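Local coordinates for lipoprotein (Colwellia psychrerythraea, PDB 3O0Y) that is of unknown function but belongs to a family of bacterial proteins grouped with the MA clan of metallopeptidases, so it may be a peptidase relative, at residues A291-Q294 and S298-S301; A340-P345 and A426-G431; N467-G472 and V586-G591; A474-Q479 and L561-L566; A505-V510 and V540-R545. One frame throughout, in Å; residues are numbered along the deposited sequence.

Following the chain from the N terminus, interaction 1 comes first and closes only the tight turn between helix 284-296 and helix 302-326. Interaction 2 follows in series, closing a longer loop that contains the three-stranded sheet and joining helix 334-342 to the chain just before helix 432-439. The other three sit one within another. Interaction 3 makes the widest closure, from helix 467-483 to the end of helix 580-588; interaction 4 lies within it, joining helix 467-483 to helix 555-574; interaction 5 is innermost, between helices 491-515 and 536-548. None cross. Interactions 3 and 4 share helix 467-483 and touch where Gly472 packs on Ile563.

Interaction 1: residues A291-Q294 and S298-S301; sequences AIKQ and SELS
Ser298 folds back on Ile292 through the one hydrogen bond between the two segments: the backbone N of Ser298 donates to Ile292 O at 3.3 Å. Next to it, the CA-H of Lys293 rests against Ser298 O, with CA 3.3 Å from that oxygen.

The charged contact lies at the surface. Lys293 and Glu299 run side by side, pointing the same way, and a salt bridge of 3.5 Å links Lys293 NZ to Glu299 OE2.

Van der Waals contact falls to the CG2 branch of Ile292, which lies 4.0 Å from Ser298 CB and also touches the carbonyl oxygens of Ser298 and Leu300. Both Ile292 and Leu300 pack on Ile305 of helix 302-326.

Within the loop, the hydroxyl of Ser298 is turned to the far side of CB from its own backbone N (chi1 -179°), where OG accepts from Leu300 N at 3.0 Å and 161°. Ser301 then sits at the N-cap of helix 302-326, its OG bonded to Gln304 N. This is a tight connection between consecutive helices, built from an ST turn followed by a serine N-cap.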
# COMPACT_ATOMS: atom_id res chain seq x y z
N ALA A 291 11.21 6.51 -10.08
CA ALA A 291 10.07 5.73 -9.59
C ALA A 291 10.19 4.28 -9.95
O ALA A 291 9.88 3.39 -9.12
CB ALA A 291 8.78 6.31 -10.05
N ILE A 292 10.67 3.98 -11.14
CA ILE A 292 10.89 2.59 -11.53
C ILE A 292 11.91 1.93 -10.64
O ILE A 292 11.72 0.76 -10.23
CB ILE A 292 11.35 2.53 -13.05
CG1 ILE A 292 10.22 2.94 -13.94
CG2 ILE A 292 11.85 1.11 -13.48
CD1 ILE A 292 10.61 3.05 -15.45
N LYS A 293 13.00 2.66 -10.33
CA LYS A 293 13.99 2.11 -9.37
C LYS A 293 13.38 1.88 -7.95
O LYS A 293 13.54 0.79 -7.35
CB LYS A 293 15.20 3.02 -9.31
CG LYS A 293 16.19 2.38 -8.31
CD LYS A 293 17.66 2.69 -8.42
CE LYS A 293 18.44 1.63 -7.54
NZ LYS A 293 18.32 0.15 -7.95
N GLN A 294 12.67 2.88 -7.42
CA GLN A 294 12.22 2.81 -6.04
C GLN A 294 10.99 1.93 -5.84
O GLN A 294 10.85 1.30 -4.79
CB GLN A 294 11.87 4.22 -5.50
CG GLN A 294 13.00 5.26 -5.48
CD GLN A 294 14.27 4.82 -4.90
OE1 GLN A 294 14.34 4.12 -3.85
NE2 GLN A 294 15.36 5.21 -5.59
N SER A 298 13.69 -1.87 -10.32
CA SER A 298 14.21 -2.23 -11.58
C SER A 298 15.06 -1.07 -12.17
O SER A 298 14.79 0.12 -11.94
CB SER A 298 13.08 -2.61 -12.53
OG SER A 298 13.56 -3.02 -13.86
N GLU A 299 16.01 -1.46 -13.00
CA GLU A 299 16.76 -0.47 -13.82
C GLU A 299 16.43 -0.62 -15.31
O GLU A 299 17.03 0.02 -16.17
CB GLU A 299 18.24 -0.65 -13.55
CG GLU A 299 18.58 -0.28 -12.10
CD GLU A 299 20.01 0.05 -11.84
OE1 GLU A 299 20.90 -0.42 -12.58
OE2 GLU A 299 20.23 0.76 -10.84
N LEU A 300 15.44 -1.44 -15.63
CA LEU A 300 14.99 -1.55 -16.99
C LEU A 300 14.36 -0.22 -17.42
O LEU A 300 13.84 0.60 -16.62
CB LEU A 300 14.00 -2.71 -17.12
CG LEU A 300 14.51 -4.15 -16.85
CD1 LEU A 300 13.38 -5.19 -16.89
CD2 LEU A 300 15.70 -4.55 -17.77
N SER A 301 14.40 0.02 -18.73
CA SER A 301 13.73 1.12 -19.33
C SER A 301 12.21 0.90 -19.37
O SER A 301 11.77 -0.25 -19.30
CB SER A 301 14.21 1.31 -20.79
OG SER A 301 13.68 0.33 -21.68

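Interaction 2: residues A340-P345 and A426-G431; sequences ALNEEP and ANPKFG
Phe430 and Leu341 form the apolar half of a helix-to-loop junction: helix 334-342 packs near its C-terminal end against the loop that leads into helix 432-439, within a largely helical fold. No hydrogen bond crosses between the segments, so the join rests on van der Waals contact.

The aromatic contacts centre on Phe430. Its CG lies between the backbone N and the carbonyl carbon (chi1 56°), and the ring reaches from there to the helix. Leu341 CB approaches CE2 of Phe430 obliquely at 3.8 Å, while Asn342 N and Leu341 O lie at the ring edge, close to its plane. Pro428, from the same loop, covers one face, with Pro428 CB 3.6 Å above the plane of the Phe430 ring and shifted toward the rim. Phe347 meets this ring edge-to-face, and Phe492 of helix 491-515 touches both Phe430 and Leu341.

Local backbone bonds hold each side in shape. Glu344 N donates to Leu341 O at 3.1 Å, and Gly431 N donates to Pro428 O at 3.0 Å, closing a turn around Lys429 and Phe430. Lys429 is itself tied by backbone hydrogen bonding to Phe347.

The remaining contact is amide against proline: the side chains of Asn342 and Pro428 meet at a slant, with CG of Asn342 4.0 Å from CB of Pro428.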
# COMPACT_ATOMS: atom_id res chain seq x y z
N ALA A 340 -19.20 -12.04 -19.08
CA ALA A 340 -20.34 -12.91 -19.16
C ALA A 340 -20.46 -13.78 -17.90
O ALA A 340 -21.55 -13.90 -17.34
CB ALA A 340 -20.23 -13.89 -20.42
N LEU A 341 -19.36 -14.30 -17.41
CA LEU A 341 -19.43 -15.13 -16.24
C LEU A 341 -19.90 -14.28 -15.05
O LEU A 341 -20.58 -14.76 -14.20
CB LEU A 341 -18.08 -15.77 -15.91
CG LEU A 341 -17.61 -16.88 -16.86
CD1 LEU A 341 -16.10 -17.20 -16.66
CD2 LEU A 341 -18.46 -18.14 -16.76
N ASN A 342 -19.44 -13.03 -14.95
CA ASN A 342 -19.79 -12.19 -13.81
C ASN A 342 -21.32 -11.92 -13.79
O ASN A 342 -21.83 -11.52 -12.75
CB ASN A 342 -19.00 -10.93 -13.96
CG ASN A 342 -18.69 -10.20 -12.64
OD1 ASN A 342 -19.51 -10.13 -11.71
ND2 ASN A 342 -17.55 -9.49 -12.67
N GLU A 343 -22.06 -12.22 -14.87
CA GLU A 343 -23.50 -12.03 -14.90
C GLU A 343 -24.27 -13.24 -14.44
O GLU A 343 -25.47 -13.13 -14.14
CB GLU A 343 -23.97 -11.63 -16.28
CG GLU A 343 -23.15 -10.55 -16.93
CD GLU A 343 -23.59 -9.16 -16.64
OE1 GLU A 343 -24.41 -9.03 -15.67
OE2 GLU A 343 -23.10 -8.22 -17.39
N GLU A 344 -23.61 -14.39 -14.26
CA GLU A 344 -24.36 -15.57 -13.97
C GLU A 344 -24.70 -15.74 -12.51
O GLU A 344 -23.87 -15.47 -11.64
CB GLU A 344 -23.59 -16.83 -14.44
CG GLU A 344 -23.33 -16.80 -15.95
CD GLU A 344 -22.51 -18.00 -16.47
OE1 GLU A 344 -22.12 -18.87 -15.63
OE2 GLU A 344 -22.24 -18.00 -17.73
N PRO A 345 -25.93 -16.20 -12.22
CA PRO A 345 -26.30 -16.23 -10.85
C PRO A 345 -25.45 -17.12 -9.93
O PRO A 345 -25.35 -16.86 -8.73
CB PRO A 345 -27.78 -16.71 -10.86
CG PRO A 345 -28.06 -17.12 -12.20
CD PRO A 345 -27.05 -16.55 -13.11
N ALA A 426 -19.44 -6.58 -7.90
CA ALA A 426 -18.01 -6.33 -7.82
C ALA A 426 -17.26 -7.43 -7.02
O ALA A 426 -16.07 -7.36 -6.85
CB ALA A 426 -17.77 -4.93 -7.17
N ASN A 427 -18.01 -8.39 -6.49
CA ASN A 427 -17.49 -9.52 -5.70
C ASN A 427 -17.90 -10.86 -6.25
O ASN A 427 -18.47 -11.68 -5.53
CB ASN A 427 -18.00 -9.42 -4.27
CG ASN A 427 -17.35 -8.26 -3.47
OD1 ASN A 427 -17.95 -7.17 -3.29
ND2 ASN A 427 -16.17 -8.48 -3.02
N PRO A 428 -17.67 -11.07 -7.55
CA PRO A 428 -18.05 -12.36 -8.10
C PRO A 428 -17.39 -13.48 -7.30
O PRO A 428 -16.23 -13.41 -6.88
CB PRO A 428 -17.49 -12.33 -9.52
CG PRO A 428 -16.34 -11.37 -9.50
CD PRO A 428 -16.83 -10.29 -8.49
N LYS A 429 -18.12 -14.57 -7.13
CA LYS A 429 -17.58 -15.63 -6.32
C LYS A 429 -16.23 -16.16 -6.77
O LYS A 429 -15.45 -16.63 -5.92
CB LYS A 429 -18.54 -16.78 -6.18
CG LYS A 429 -19.90 -16.35 -5.51
CD LYS A 429 -20.71 -17.58 -5.16
CE LYS A 429 -22.08 -17.21 -4.55
NZ LYS A 429 -22.83 -18.41 -4.09
N PHE A 430 -16.03 -16.19 -8.07
CA PHE A 430 -14.79 -16.76 -8.67
C PHE A 430 -13.54 -15.90 -8.46
O PHE A 430 -12.46 -16.31 -8.81
CB PHE A 430 -14.98 -17.05 -10.15
CG PHE A 430 -15.42 -15.88 -10.99
CD1 PHE A 430 -14.55 -14.87 -11.31
CD2 PHE A 430 -16.71 -15.84 -11.53
CE1 PHE A 430 -14.91 -13.83 -12.11
CE2 PHE A 430 -17.11 -14.77 -12.35
CZ PHE A 430 -16.24 -13.78 -12.66
N GLY A 431 -13.71 -14.69 -7.92
CA GLY A 431 -12.57 -13.84 -7.62
C GLY A 431 -12.15 -13.73 -6.17
O GLY A 431 -11.10 -13.14 -5.84

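Interaction 3: residues N467-G472 and V586-G591; sequences NAYTEG and VVLLNG
Tyr469 has a chi1 of 178°, which sends its ring straight out from the helix toward Val587, Leu588 and Gly591, and a chi2 of 99° sets the turn of the ring, with Val587 O at its edge. There Tyr469 OH donates to Val587 O at 2.6 Å, a short bond that reaches the carbonyl 36° out of its plane. A water grips the same hydroxyl, donating to Tyr469 OH at 3.1 Å and to Leu588 O at 2.8 Å, so the phenol gives one hydrogen bond and takes another. Gly591 O approaches obliquely, 3.6 Å from Tyr469 CZ.

The receiving side is a type I turn from Leu588 to Gly591, closed by Gly591 N to Leu588 O; the positive phi of Gly591 suits a glycine. Asn590 ND2 reaches back to Val586 O at 3.0 Å. A phenylalanine in place of Tyr469 would probably keep the ring's packing but leave Val587 O without its donor and the bridging water without one of its acceptors.

Around this buried contact, Gln447 of helix 444-452 touches both Tyr469 and Leu588, Met595 of helix 595-608 packs on Tyr469, and Trp473, one turn on in helix 467-483, meets Val587 and Leu588.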
# COMPACT_ATOMS: atom_id res chain seq x y z
N ASN A 467 8.13 -1.92 -2.22
CA ASN A 467 6.92 -2.21 -3.01
C ASN A 467 7.04 -3.47 -3.88
O ASN A 467 6.09 -4.25 -3.98
CB ASN A 467 6.63 -0.96 -3.89
CG ASN A 467 5.32 -0.99 -4.58
OD1 ASN A 467 4.27 -0.98 -3.95
ND2 ASN A 467 5.36 -0.93 -5.91
N ALA A 468 8.18 -3.65 -4.59
CA ALA A 468 8.33 -4.78 -5.49
C ALA A 468 8.38 -6.07 -4.69
O ALA A 468 7.71 -7.03 -5.03
CB ALA A 468 9.56 -4.61 -6.37
N TYR A 469 9.05 -6.04 -3.57
CA TYR A 469 9.06 -7.22 -2.68
C TYR A 469 7.65 -7.54 -2.17
O TYR A 469 7.21 -8.69 -2.17
CB TYR A 469 10.03 -7.02 -1.51
CG TYR A 469 10.04 -8.18 -0.55
CD1 TYR A 469 10.99 -9.15 -0.57
CD2 TYR A 469 9.09 -8.21 0.44
CE1 TYR A 469 10.97 -10.19 0.33
CE2 TYR A 469 9.02 -9.28 1.32
CZ TYR A 469 9.98 -10.22 1.30
OH TYR A 469 9.94 -11.27 2.22
N THR A 470 7.02 -6.54 -1.60
CA THR A 470 5.77 -6.65 -0.87
C THR A 470 4.63 -7.03 -1.82
O THR A 470 3.91 -8.01 -1.52
CB THR A 470 5.44 -5.40 -0.02
OG1 THR A 470 6.56 -5.14 0.84
CG2 THR A 470 4.15 -5.68 0.84
N GLU A 471 4.46 -6.33 -2.93
CA GLU A 471 3.44 -6.65 -3.86
C GLU A 471 3.80 -7.87 -4.68
O GLU A 471 2.88 -8.68 -4.96
CB GLU A 471 3.19 -5.45 -4.77
CG GLU A 471 2.83 -4.23 -4.00
CD GLU A 471 1.59 -4.37 -3.06
OE1 GLU A 471 0.82 -5.40 -3.08
OE2 GLU A 471 1.44 -3.45 -2.22
N GLY A 472 5.08 -8.05 -5.05
CA GLY A 472 5.49 -9.19 -5.77
C GLY A 472 5.30 -10.47 -4.96
O GLY A 472 4.84 -11.50 -5.51
N VAL A 586 13.91 -18.51 3.20
CA VAL A 586 14.90 -17.50 2.74
C VAL A 586 14.20 -16.25 2.24
O VAL A 586 14.68 -15.10 2.50
CB VAL A 586 15.79 -18.09 1.56
CG1 VAL A 586 16.76 -16.97 0.99
CG2 VAL A 586 16.52 -19.30 2.01
N VAL A 587 13.07 -16.39 1.56
CA VAL A 587 12.41 -15.22 1.03
C VAL A 587 11.75 -14.35 2.14
O VAL A 587 11.78 -13.14 2.12
CB VAL A 587 11.38 -15.60 -0.05
CG1 VAL A 587 10.53 -14.37 -0.53
CG2 VAL A 587 12.10 -16.23 -1.22
N LEU A 588 11.12 -15.02 3.08
CA LEU A 588 10.28 -14.31 4.06
C LEU A 588 11.00 -13.92 5.35
O LEU A 588 10.64 -12.92 5.98
CB LEU A 588 9.09 -15.22 4.42
CG LEU A 588 8.04 -15.46 3.31
CD1 LEU A 588 7.01 -16.47 3.75
CD2 LEU A 588 7.38 -14.12 3.01
N LEU A 589 11.87 -14.79 5.85
CA LEU A 589 12.36 -14.59 7.23
C LEU A 589 13.45 -13.55 7.34
O LEU A 589 13.89 -13.21 8.45
CB LEU A 589 12.76 -15.92 7.90
CG LEU A 589 11.69 -17.03 8.03
CD1 LEU A 589 12.26 -18.33 8.72
CD2 LEU A 589 10.38 -16.48 8.71
N ASN A 590 13.94 -13.07 6.20
CA ASN A 590 14.87 -11.97 6.17
C ASN A 590 14.22 -10.63 5.90
O ASN A 590 14.91 -9.62 5.78
CB ASN A 590 16.02 -12.28 5.18
CG ASN A 590 16.73 -13.60 5.52
OD1 ASN A 590 17.35 -13.67 6.58
ND2 ASN A 590 16.64 -14.61 4.70
N GLY A 591 12.89 -10.58 5.89
CA GLY A 591 12.17 -9.31 5.78
C GLY A 591 12.07 -8.82 4.35
O GLY A 591 12.70 -9.34 3.44
O HOH W 1 9.09 -10.72 5.12

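Interaction 4: residues A474-Q479 and L561-L566; sequences ALYSEQ and LKILSL
Tyr476 is the first residue along 474-479 to meet the helix segment 561-566, and it meets both Ile563 and Leu564. Its ring swings out with CG anti to the backbone N (chi1 167°), which sets one face against Ile563. The CG2 methyl of Ile563 sits over that face, 3.8 Å from the centroid of the Tyr476 ring and only 15° off the normal, a clear CH-pi contact. Leu564 comes in at the edge instead: its CD2 lies close to the ring plane, 3.7 Å from Tyr476 CE1. The ring is thus held on a face and at an edge by neighbouring residues of one helix turn. Its hydroxyl passes beyond them to hydrogen-bond with His584 NE2 and Arg567 NH1. Were Tyr476 cut back to an alanine, the Ile563 methyl would probably lose its aromatic surface, a gap would be likely to open beside Leu564, and His584 and Arg567 would probably lose a shared partner.

One turn on from Tyr476, Gln479 returns to the contact with its chain extended. Gln479 and Leu564 approach from opposite directions, and the amide NE2 of Gln479 rests 3.7 Å from CD2 of Leu564 while bonding to Glu483 OE2.

The segment axes approach to 9.8 Å at 57°, with no hydrogen bond from one segment to the other. The chemistry therefore divides in two: methyl groups of Ile563 and Leu564 supply the grip between helices, while the polar ends of Tyr476 and Gln479 find their bonds with residues beyond.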
# COMPACT_ATOMS: atom_id res chain seq x y z
N ALA A 474 2.98 -10.99 -2.65
CA ALA A 474 1.55 -11.33 -2.52
C ALA A 474 1.04 -11.94 -3.82
O ALA A 474 0.30 -12.91 -3.80
CB ALA A 474 0.71 -10.12 -2.09
N LEU A 475 1.47 -11.41 -4.97
CA LEU A 475 1.09 -12.01 -6.26
C LEU A 475 1.69 -13.41 -6.45
O LEU A 475 0.98 -14.36 -6.91
CB LEU A 475 1.48 -11.03 -7.41
CG LEU A 475 0.95 -11.30 -8.80
CD1 LEU A 475 -0.61 -11.39 -8.79
CD2 LEU A 475 1.53 -10.24 -9.78
N TYR A 476 2.96 -13.61 -6.02
CA TYR A 476 3.56 -14.95 -5.99
C TYR A 476 2.76 -15.90 -5.13
O TYR A 476 2.55 -17.04 -5.56
CB TYR A 476 5.03 -14.87 -5.55
CG TYR A 476 5.64 -16.18 -5.20
CD1 TYR A 476 6.19 -17.00 -6.16
CD2 TYR A 476 5.73 -16.59 -3.90
CE1 TYR A 476 6.72 -18.28 -5.82
CE2 TYR A 476 6.25 -17.84 -3.55
CZ TYR A 476 6.81 -18.65 -4.50
OH TYR A 476 7.24 -19.95 -4.11
N SER A 477 2.28 -15.44 -3.94
CA SER A 477 1.44 -16.19 -2.96
C SER A 477 0.21 -16.75 -3.64
O SER A 477 -0.21 -17.89 -3.36
CB SER A 477 0.84 -15.22 -1.85
OG SER A 477 1.97 -15.10 -1.06
N GLU A 478 -0.38 -15.96 -4.50
CA GLU A 478 -1.58 -16.36 -5.22
C GLU A 478 -1.32 -17.57 -6.13
O GLU A 478 -2.19 -18.44 -6.29
CB GLU A 478 -2.16 -15.19 -6.03
CG GLU A 478 -2.76 -14.03 -5.16
CD GLU A 478 -3.19 -12.84 -6.01
OE1 GLU A 478 -4.28 -12.91 -6.69
OE2 GLU A 478 -2.48 -11.80 -6.01
N GLN A 479 -0.13 -17.60 -6.71
CA GLN A 479 0.27 -18.74 -7.54
C GLN A 479 0.61 -19.93 -6.69
O GLN A 479 0.22 -21.05 -7.00
CB GLN A 479 1.45 -18.44 -8.48
CG GLN A 479 1.84 -19.64 -9.32
CD GLN A 479 2.91 -19.23 -10.34
OE1 GLN A 479 2.72 -18.23 -11.05
NE2 GLN A 479 3.96 -20.01 -10.45
N LEU A 561 7.89 -11.73 -10.91
CA LEU A 561 8.75 -12.36 -11.93
C LEU A 561 10.13 -12.65 -11.36
O LEU A 561 10.71 -13.67 -11.65
CB LEU A 561 8.81 -11.44 -13.14
CG LEU A 561 7.55 -11.44 -13.99
CD1 LEU A 561 7.60 -10.26 -14.97
CD2 LEU A 561 7.35 -12.74 -14.80
N LYS A 562 10.62 -11.77 -10.51
CA LYS A 562 11.97 -11.93 -9.94
C LYS A 562 11.96 -13.04 -8.92
O LYS A 562 12.87 -13.85 -8.95
CB LYS A 562 12.45 -10.66 -9.29
CG LYS A 562 13.88 -10.73 -8.72
CD LYS A 562 14.90 -11.13 -9.78
CE LYS A 562 16.34 -11.20 -9.18
NZ LYS A 562 17.39 -11.55 -10.17
N ILE A 563 10.94 -13.09 -8.05
CA ILE A 563 10.80 -14.21 -7.10
C ILE A 563 10.75 -15.53 -7.83
O ILE A 563 11.46 -16.46 -7.47
CB ILE A 563 9.56 -14.05 -6.12
CG1 ILE A 563 9.80 -12.80 -5.25
CG2 ILE A 563 9.39 -15.42 -5.34
CD1 ILE A 563 8.50 -12.29 -4.51
N LEU A 564 9.95 -15.65 -8.88
CA LEU A 564 9.87 -16.85 -9.67
C LEU A 564 11.20 -17.20 -10.40
O LEU A 564 11.59 -18.40 -10.51
CB LEU A 564 8.70 -16.74 -10.64
CG LEU A 564 7.30 -16.93 -10.06
CD1 LEU A 564 6.26 -16.68 -11.16
CD2 LEU A 564 7.19 -18.38 -9.52
N SER A 565 11.91 -16.19 -10.88
CA SER A 565 13.20 -16.40 -11.53
C SER A 565 14.23 -16.95 -10.54
O SER A 565 14.96 -17.92 -10.85
CB SER A 565 13.70 -15.06 -12.06
OG SER A 565 14.96 -15.28 -12.67
N LEU A 566 14.22 -16.41 -9.31
CA LEU A 566 15.04 -16.96 -8.25
C LEU A 566 14.70 -18.37 -7.90
O LEU A 566 15.60 -19.18 -7.65
CB LEU A 566 15.07 -16.01 -7.04
CG LEU A 566 15.79 -14.65 -7.23
CD1 LEU A 566 15.36 -13.81 -6.00
CD2 LEU A 566 17.37 -14.81 -7.32

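Interaction 5: residues A505-V510 and V540-R545; sequences AVRLVV and VAEIER. With SO4 (sulfate ion), chain D.
Arg507 reaches Glu542 in a nearly straight salt bridge: Arg507 NH2 donates to Glu542 OE1 at 2.9 Å and 168°. The bond arrives on the syn side but tilted from the carboxylate plane, and lies close to the guanidinium plane; the two planar groups are turned 24° apart.

A sulfate, probably from the crystallisation liquor, takes other N-H groups of the same guanidinium. Arg507 NH1 donates to sulfate O1 at 3.0 Å, and Arg507 NH2 to sulfate O4 at 2.9 Å. Arg545 lies over one face of the Arg507 guanidinium and points its own edge at that oxygen, with Arg545 NH2 2.7 Å from sulfate O4. Tyr556 OH and Arg504 NH2 also bond to the ion. Apart from the charges, Val510 CG2 touches Ile543 CD1 at 4.0 Å. The axes of the two segments cross at -52°.

Second-shell groups hold the arginines: Tyr546 OH takes the NE of Arg507, Tyr556 gives Arg507 a cation-pi partner, and Gln552 OE1 binds NH1 of Arg545.

Two guanidinium groups, one set over a face of the other at a slant, share sulfate O4. Glu542 probably offsets part of their charge, and the pocket looks suited to an anion; the sulfate may mark where an acidic group of a ligand could sit.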
# COMPACT_ATOMS: atom_id res chain seq x y z
N ALA A 505 -0.35 -7.79 -14.99
CA ALA A 505 0.42 -7.67 -16.22
C ALA A 505 -0.04 -6.43 -16.98
O ALA A 505 0.80 -5.63 -17.49
CB ALA A 505 0.27 -8.96 -17.01
N VAL A 506 -1.35 -6.23 -17.07
CA VAL A 506 -1.87 -5.00 -17.68
C VAL A 506 -1.30 -3.76 -17.03
O VAL A 506 -1.03 -2.75 -17.73
CB VAL A 506 -3.43 -5.00 -17.72
CG1 VAL A 506 -4.01 -3.65 -18.13
CG2 VAL A 506 -3.91 -6.10 -18.71
N ARG A 507 -1.14 -3.78 -15.69
CA ARG A 507 -0.53 -2.68 -14.98
C ARG A 507 0.83 -2.30 -15.52
O ARG A 507 1.12 -1.11 -15.65
CB ARG A 507 -0.44 -2.98 -13.48
CG ARG A 507 -1.72 -2.81 -12.77
CD ARG A 507 -1.58 -3.03 -11.26
NE ARG A 507 -2.77 -2.61 -10.54
CZ ARG A 507 -3.10 -3.02 -9.31
NH1 ARG A 507 -2.29 -3.81 -8.61
NH2 ARG A 507 -4.25 -2.61 -8.76
N LEU A 508 1.65 -3.25 -15.90
CA LEU A 508 2.98 -2.93 -16.51
C LEU A 508 2.80 -2.13 -17.81
O LEU A 508 3.52 -1.14 -18.12
CB LEU A 508 3.74 -4.21 -16.83
CG LEU A 508 4.18 -5.06 -15.62
CD1 LEU A 508 5.08 -6.15 -16.24
CD2 LEU A 508 4.93 -4.22 -14.55
N VAL A 509 1.79 -2.54 -18.58
CA VAL A 509 1.54 -1.92 -19.87
C VAL A 509 0.99 -0.49 -19.71
O VAL A 509 1.44 0.50 -20.38
CB VAL A 509 0.57 -2.74 -20.70
CG1 VAL A 509 0.34 -2.03 -22.04
CG2 VAL A 509 1.10 -4.15 -21.00
N VAL A 510 -0.02 -0.34 -18.85
CA VAL A 510 -0.70 0.95 -18.72
C VAL A 510 0.12 2.00 -17.90
O VAL A 510 0.02 3.21 -18.17
CB VAL A 510 -2.18 0.85 -18.18
CG1 VAL A 510 -3.09 0.04 -19.19
CG2 VAL A 510 -2.24 0.30 -16.78
N VAL A 540 -11.65 3.05 -14.25
CA VAL A 540 -11.46 4.50 -14.14
C VAL A 540 -10.67 4.83 -12.85
O VAL A 540 -9.67 5.57 -12.89
CB VAL A 540 -12.77 5.29 -14.12
CG1 VAL A 540 -12.46 6.72 -13.74
CG2 VAL A 540 -13.43 5.27 -15.52
N ALA A 541 -11.06 4.22 -11.73
CA ALA A 541 -10.35 4.49 -10.48
C ALA A 541 -8.90 4.00 -10.52
O ALA A 541 -8.00 4.66 -9.97
CB ALA A 541 -11.09 3.90 -9.30
N GLU A 542 -8.65 2.84 -11.15
CA GLU A 542 -7.31 2.35 -11.27
C GLU A 542 -6.43 3.26 -12.11
O GLU A 542 -5.29 3.63 -11.72
CB GLU A 542 -7.31 0.96 -11.88
CG GLU A 542 -7.97 -0.08 -11.04
CD GLU A 542 -7.16 -0.50 -9.88
OE1 GLU A 542 -5.89 -0.60 -9.96
OE2 GLU A 542 -7.81 -0.72 -8.85
N ILE A 543 -6.89 3.61 -13.30
CA ILE A 543 -6.08 4.47 -14.18
C ILE A 543 -5.78 5.83 -13.47
O ILE A 543 -4.64 6.29 -13.46
CB ILE A 543 -6.78 4.72 -15.57
CG1 ILE A 543 -6.88 3.40 -16.33
CG2 ILE A 543 -6.04 5.90 -16.37
CD1 ILE A 543 -5.59 2.54 -16.41
N GLU A 544 -6.76 6.41 -12.77
CA GLU A 544 -6.49 7.65 -12.04
C GLU A 544 -5.52 7.47 -10.85
O GLU A 544 -4.73 8.33 -10.54
CB GLU A 544 -7.78 8.35 -11.61
CG GLU A 544 -8.62 8.75 -12.91
CD GLU A 544 -9.92 9.46 -12.65
OE1 GLU A 544 -10.19 9.80 -11.47
OE2 GLU A 544 -10.63 9.79 -13.65
N ARG A 545 -5.57 6.32 -10.21
CA ARG A 545 -4.59 5.94 -9.20
C ARG A 545 -3.18 5.94 -9.85
O ARG A 545 -2.24 6.49 -9.26
CB ARG A 545 -4.91 4.54 -8.64
CG ARG A 545 -3.77 3.82 -8.00
CD ARG A 545 -4.21 2.42 -7.54
NE ARG A 545 -3.08 1.56 -7.31
CZ ARG A 545 -3.19 0.35 -6.80
NH1 ARG A 545 -2.13 -0.39 -6.66
NH2 ARG A 545 -4.40 -0.10 -6.47
S SO4 D . -3.84 -3.92 -5.14
O1 SO4 D . -3.41 -4.98 -6.09
O2 SO4 D . -4.87 -4.45 -4.31
O3 SO4 D . -2.75 -3.51 -4.21
O4 SO4 D . -4.14 -2.70 -5.85